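PDB 2OH1: acetyltransferase, GNAT family from Listeria monocytogenes str. 4b, which probably transfers an acyl group, most likely acetyl from acetyl-coenzyme A, to an acceptor substrate, as expected of a GNAT-family acetyltransferase. Local coordinates for residues A[24-35]-A[53-62]. Residues are numbered along the deposited sequence; the frame is centred on the assembly and turned at random.
Sequences RLKINDLMIDTA and FDVHNIEQRI
Met31, present as selenomethionine, runs in the conformer described alongside Val55 in the reverse sense, its SE 3.5 Å from Val55 CG1. Beyond CG the chain is extended (chi2 -175°), which carries the selenium and CE past the Asp54 backbone until CE meets Ile58 CD1 at 4.0 Å; the long, unbranched chain of a methionine suits this span. Ile58 then divides its branches: CD1 also touches Ile27 CG2, while CG2 lies against the aliphatic part of Arg24, 3.8 Å from CD. Arg24 thus packs with its methylenes and keeps its charge at the partly exposed margin, where Glu59 OE2 forms a long salt bridge to NE (3.9 Å), an attraction of charges with no N-H aimed at the oxygen. The side chains of Thr34 and Phe53 cross at about a right angle, with Thr34 CG2 3.6 Å from Phe53 CZ. Thr34 chi1 (-55°) lets the hydroxyl bond Leu30 O of its own helix while the methyl meets Phe53. One water donates to both Asn28 OD1, in its modelled conformer, and Val55 O. Asp54 steadies the loop through a salt bridge from OD2 to Arg61 NH1 (2.9 Å), in the guanidinium plane, and a bond from Asn57 ND2. Helix 24-40 thus packs against loop 53-57 and the start of helix 58-63 beside the central sheet: Ile27 and Ile58 touch Val67 of strand 67-71, Thr34 and Phe53 Met110 of strand 103-111.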
loop_
_atom_site.group_PDB
_atom_site.type_symbol
_atom_site.label_atom_id
_atom_site.label_comp_id
_atom_site.label_asym_id
_atom_site.label_seq_id
_atom_site.Cartn_x
_atom_site.Cartn_y
_atom_site.Cartn_z
ATOM N N ARG A 24 15.139 -8.706 -1.703
ATOM C CA ARG A 24 15.534 -7.315 -1.499
ATOM C C ARG A 24 15.942 -6.598 -2.753
ATOM O O ARG A 24 15.480 -5.500 -3.036
ATOM C CB ARG A 24 16.649 -7.170 -0.455
ATOM C CG ARG A 24 17.051 -5.699 -0.274
ATOM C CD ARG A 24 18.024 -5.492 0.867
ATOM N NE ARG A 24 19.120 -6.420 0.718
ATOM C CZ ARG A 24 20.155 -6.245 -0.109
ATOM N NH1 ARG A 24 20.284 -5.146 -0.856
ATOM N NH2 ARG A 24 21.063 -7.208 -0.200
ATOM N N LEU A 25 16.810 -7.203 -3.512
ATOM C CA LEU A 25 17.424 -6.473 -4.648
ATOM C C LEU A 25 16.362 -6.206 -5.693
ATOM O O LEU A 25 16.306 -5.105 -6.279
ATOM C CB LEU A 25 18.639 -7.214 -5.224
ATOM C CG LEU A 25 19.908 -6.998 -4.405
ATOM C CD1 LEU A 25 21.078 -7.745 -5.063
ATOM C CD2 LEU A 25 20.261 -5.526 -4.233
ATOM N N LYS A 26 15.431 -7.122 -5.874
ATOM C CA LYS A 26 14.343 -6.944 -6.782
ATOM C C LYS A 26 13.320 -5.873 -6.353
ATOM O O LYS A 26 12.811 -5.119 -7.188
ATOM C CB LYS A 26 13.620 -8.253 -6.917
ATOM C CG LYS A 26 12.534 -8.253 -7.940
ATOM C CD LYS A 26 12.366 -9.662 -8.584
ATOM C CE LYS A 26 11.437 -9.665 -9.844
ATOM N NZ LYS A 26 10.898 -11.075 -10.149
ATOM N N ILE A 27 13.001 -5.813 -5.058
ATOM C CA ILE A 27 12.181 -4.743 -4.539
ATOM C C ILE A 27 12.863 -3.382 -4.702
ATOM O O ILE A 27 12.206 -2.416 -5.075
ATOM C CB ILE A 27 11.857 -4.963 -3.046
ATOM C CG1 ILE A 27 11.094 -6.300 -2.907
ATOM C CG2 ILE A 27 11.088 -3.748 -2.495
ATOM C CD1 ILE A 27 11.072 -6.894 -1.483
ATOM N N ASN A 28 14.161 -3.329 -4.429
ATOM C CA ASN A 28 14.982 -2.119 -4.551
ATOM C C ASN A 28 14.980 -1.589 -5.996
ATOM O O ASN A 28 14.992 -0.344 -6.202
ATOM C CB ASN A 28 16.412 -2.393 -4.041
ATOM C CG ASN A 28 17.261 -1.119 -3.864
ATOM O OD1 ASN A 28 16.934 -0.222 -3.062
ATOM N ND2 ASN A 28 18.379 -1.055 -4.588
ATOM N N ASP A 29 14.924 -2.519 -6.977
ATOM C CA ASP A 29 14.894 -2.177 -8.412
ATOM C C ASP A 29 13.529 -1.683 -8.768
ATOM O O ASP A 29 13.379 -0.657 -9.467
ATOM C CB ASP A 29 15.238 -3.339 -9.308
ATOM C CG ASP A 29 16.724 -3.562 -9.444
ATOM O OD1 ASP A 29 17.565 -2.701 -9.042
ATOM O OD2 ASP A 29 17.053 -4.674 -9.936
ATOM N N LEU A 30 12.513 -2.337 -8.231
ATOM C CA LEU A 30 11.148 -1.921 -8.400
ATOM C C LEU A 30 10.842 -0.481 -7.849
ATOM O O LEU A 30 10.114 0.320 -8.483
ATOM C CB LEU A 30 10.205 -2.909 -7.800
ATOM C CG LEU A 30 8.716 -2.620 -7.915
ATOM C CD1 LEU A 30 8.234 -2.373 -9.379
ATOM C CD2 LEU A 30 7.738 -3.647 -7.247
HETATM N N MSE A 31 11.404 -0.182 -6.682
HETATM C CA MSE A 31 11.283 1.144 -6.055
HETATM C C MSE A 31 11.898 2.183 -6.977
HETATM O O MSE A 31 11.226 3.147 -7.330
HETATM C CB MSE A 31 11.928 1.184 -4.667
HETATM C CG MSE A 31 11.233 0.252 -3.697
HETATM SE SE MSE A 31 11.874 0.364 -1.905
HETATM C CE MSE A 31 10.260 -0.160 -0.964
ATOM N N ILE A 32 13.152 1.941 -7.361
ATOM C CA ILE A 32 13.934 2.850 -8.216
ATOM C C ILE A 32 13.160 3.109 -9.478
ATOM O O ILE A 32 12.968 4.289 -9.891
ATOM C CB ILE A 32 15.319 2.275 -8.570
ATOM C CG1 ILE A 32 16.280 2.282 -7.396
ATOM C CG2 ILE A 32 15.965 3.089 -9.778
ATOM C CD1 ILE A 32 17.500 1.337 -7.569
ATOM N N ASP A 33 12.629 2.062 -10.092
ATOM C CA ASP A 33 11.958 2.174 -11.376
ATOM C C ASP A 33 10.620 2.927 -11.219
ATOM O O ASP A 33 10.275 3.782 -12.076
ATOM C CB ASP A 33 11.777 0.799 -12.087
ATOM C CG ASP A 33 13.124 0.158 -12.499
ATOM O OD1 ASP A 33 14.174 0.833 -12.597
ATOM O OD2 ASP A 33 13.150 -1.063 -12.699
ATOM N N THR A 34 9.901 2.685 -10.111
ATOM C CA THR A 34 8.664 3.351 -9.845
ATOM C C THR A 34 8.909 4.877 -9.598
ATOM O O THR A 34 8.135 5.740 -10.086
ATOM C CB THR A 34 7.918 2.762 -8.661
ATOM O OG1 THR A 34 7.739 1.363 -8.880
ATOM C CG2 THR A 34 6.540 3.380 -8.560
ATOM N N ALA A 35 9.974 5.231 -8.862
ATOM C CA ALA A 35 10.293 6.634 -8.616
ATOM C C ALA A 35 10.627 7.359 -9.933
ATOM O O ALA A 35 10.159 8.509 -10.186
ATOM C CB ALA A 35 11.451 6.765 -7.661
ATOM N N PHE A 53 10.127 6.264 -1.275
ATOM C CA PHE A 53 10.023 4.824 -1.279
ATOM C C PHE A 53 11.021 4.269 -0.332
ATOM O O PHE A 53 12.155 4.721 -0.305
ATOM C CB PHE A 53 10.341 4.275 -2.660
ATOM C CG PHE A 53 9.249 4.554 -3.665
ATOM C CD1 PHE A 53 9.120 5.842 -4.166
ATOM C CD2 PHE A 53 8.367 3.589 -4.108
ATOM C CE1 PHE A 53 8.121 6.163 -5.039
ATOM C CE2 PHE A 53 7.337 3.910 -4.971
ATOM C CZ PHE A 53 7.230 5.199 -5.479
ATOM N N ASP A 54 10.635 3.296 0.485
ATOM C CA ASP A 54 11.479 2.865 1.614
ATOM C C ASP A 54 12.660 1.980 1.304
ATOM O O ASP A 54 12.788 0.859 1.750
ATOM C CB ASP A 54 10.613 2.264 2.722
ATOM C CG ASP A 54 11.279 2.271 4.087
ATOM O OD1 ASP A 54 12.395 2.835 4.230
ATOM O OD2 ASP A 54 10.653 1.700 5.019
ATOM N N VAL A 55 13.599 2.554 0.567
ATOM C CA VAL A 55 14.871 1.899 0.273
ATOM C C VAL A 55 15.796 1.812 1.482
ATOM O O VAL A 55 16.603 0.872 1.615
ATOM C CB VAL A 55 15.608 2.561 -0.921
ATOM C CG1 VAL A 55 14.779 2.321 -2.247
ATOM C CG2 VAL A 55 15.993 4.047 -0.657
ATOM N N HIS A 56 15.707 2.740 2.396
ATOM C CA HIS A 56 16.681 2.831 3.489
ATOM C C HIS A 56 16.423 1.797 4.597
ATOM O O HIS A 56 17.343 1.466 5.318
ATOM C CB HIS A 56 16.709 4.227 4.053
ATOM C CG HIS A 56 17.211 5.218 3.063
ATOM N ND1 HIS A 56 18.546 5.278 2.711
ATOM C CD2 HIS A 56 16.561 6.101 2.268
ATOM C CE1 HIS A 56 18.700 6.225 1.802
ATOM N NE2 HIS A 56 17.514 6.739 1.510
ATOM N N ASN A 57 15.163 1.332 4.713
ATOM C CA ASN A 57 14.782 0.419 5.781
ATOM C C ASN A 57 14.130 -0.841 5.230
ATOM O O ASN A 57 13.386 -1.531 5.968
ATOM C CB ASN A 57 13.770 1.133 6.684
ATOM C CG ASN A 57 14.321 2.434 7.214
ATOM O OD1 ASN A 57 15.239 2.407 8.063
ATOM N ND2 ASN A 57 13.839 3.562 6.668
ATOM N N ILE A 58 14.430 -1.174 3.981
ATOM C CA ILE A 58 13.786 -2.324 3.371
ATOM C C ILE A 58 14.022 -3.632 4.127
ATOM O O ILE A 58 13.111 -4.484 4.210
ATOM C CB ILE A 58 14.185 -2.440 1.890
ATOM C CG1 ILE A 58 13.298 -3.457 1.168
ATOM C CG2 ILE A 58 15.675 -2.644 1.773
ATOM C CD1 ILE A 58 11.769 -3.186 1.253
ATOM N N GLU A 59 15.190 -3.796 4.745
ATOM C CA GLU A 59 15.466 -5.069 5.460
ATOM C C GLU A 59 14.520 -5.210 6.642
ATOM O O GLU A 59 14.035 -6.320 6.925
ATOM C CB GLU A 59 16.929 -5.184 5.848
ATOM C CG GLU A 59 17.819 -5.270 4.606
ATOM C CD GLU A 59 19.291 -5.512 4.877
ATOM O OE1 GLU A 59 19.607 -6.392 5.715
ATOM O OE2 GLU A 59 20.136 -4.854 4.194
ATOM N N GLN A 60 14.246 -4.119 7.336
ATOM C CA GLN A 60 13.359 -4.207 8.480
ATOM C C GLN A 60 11.903 -4.326 8.023
ATOM O O GLN A 60 11.097 -5.018 8.660
ATOM C CB GLN A 60 13.555 -3.006 9.412
ATOM C CG GLN A 60 12.767 -3.091 10.688
ATOM C CD GLN A 60 13.363 -4.100 11.682
ATOM O OE1 GLN A 60 14.431 -4.678 11.457
ATOM N NE2 GLN A 60 12.653 -4.312 12.788
ATOM N N ARG A 61 11.559 -3.706 6.911
ATOM C CA ARG A 61 10.214 -3.985 6.316
ATOM C C ARG A 61 10.024 -5.494 6.035
ATOM O O ARG A 61 9.010 -6.092 6.402
ATOM C CB ARG A 61 9.967 -3.236 5.030
ATOM C CG ARG A 61 10.011 -1.754 5.157
ATOM C CD ARG A 61 8.707 -1.140 5.713
ATOM N NE ARG A 61 8.656 -1.219 7.128
ATOM C CZ ARG A 61 9.395 -0.521 7.981
ATOM N NH1 ARG A 61 10.268 0.401 7.547
ATOM N NH2 ARG A 61 9.246 -0.715 9.284
ATOM N N ILE A 62 11.027 -6.121 5.445
ATOM C CA ILE A 62 11.000 -7.570 5.190
ATOM C C ILE A 62 10.943 -8.382 6.484
ATOM O O ILE A 62 10.077 -9.272 6.654
ATOM C CB ILE A 62 12.186 -7.968 4.259
ATOM C CG1 ILE A 62 12.023 -7.428 2.876
ATOM C CG2 ILE A 62 12.357 -9.498 4.223
ATOM C CD1 ILE A 62 13.280 -7.542 2.050
HETATM O O HOH W 1 17.745 -0.528 -0.451
#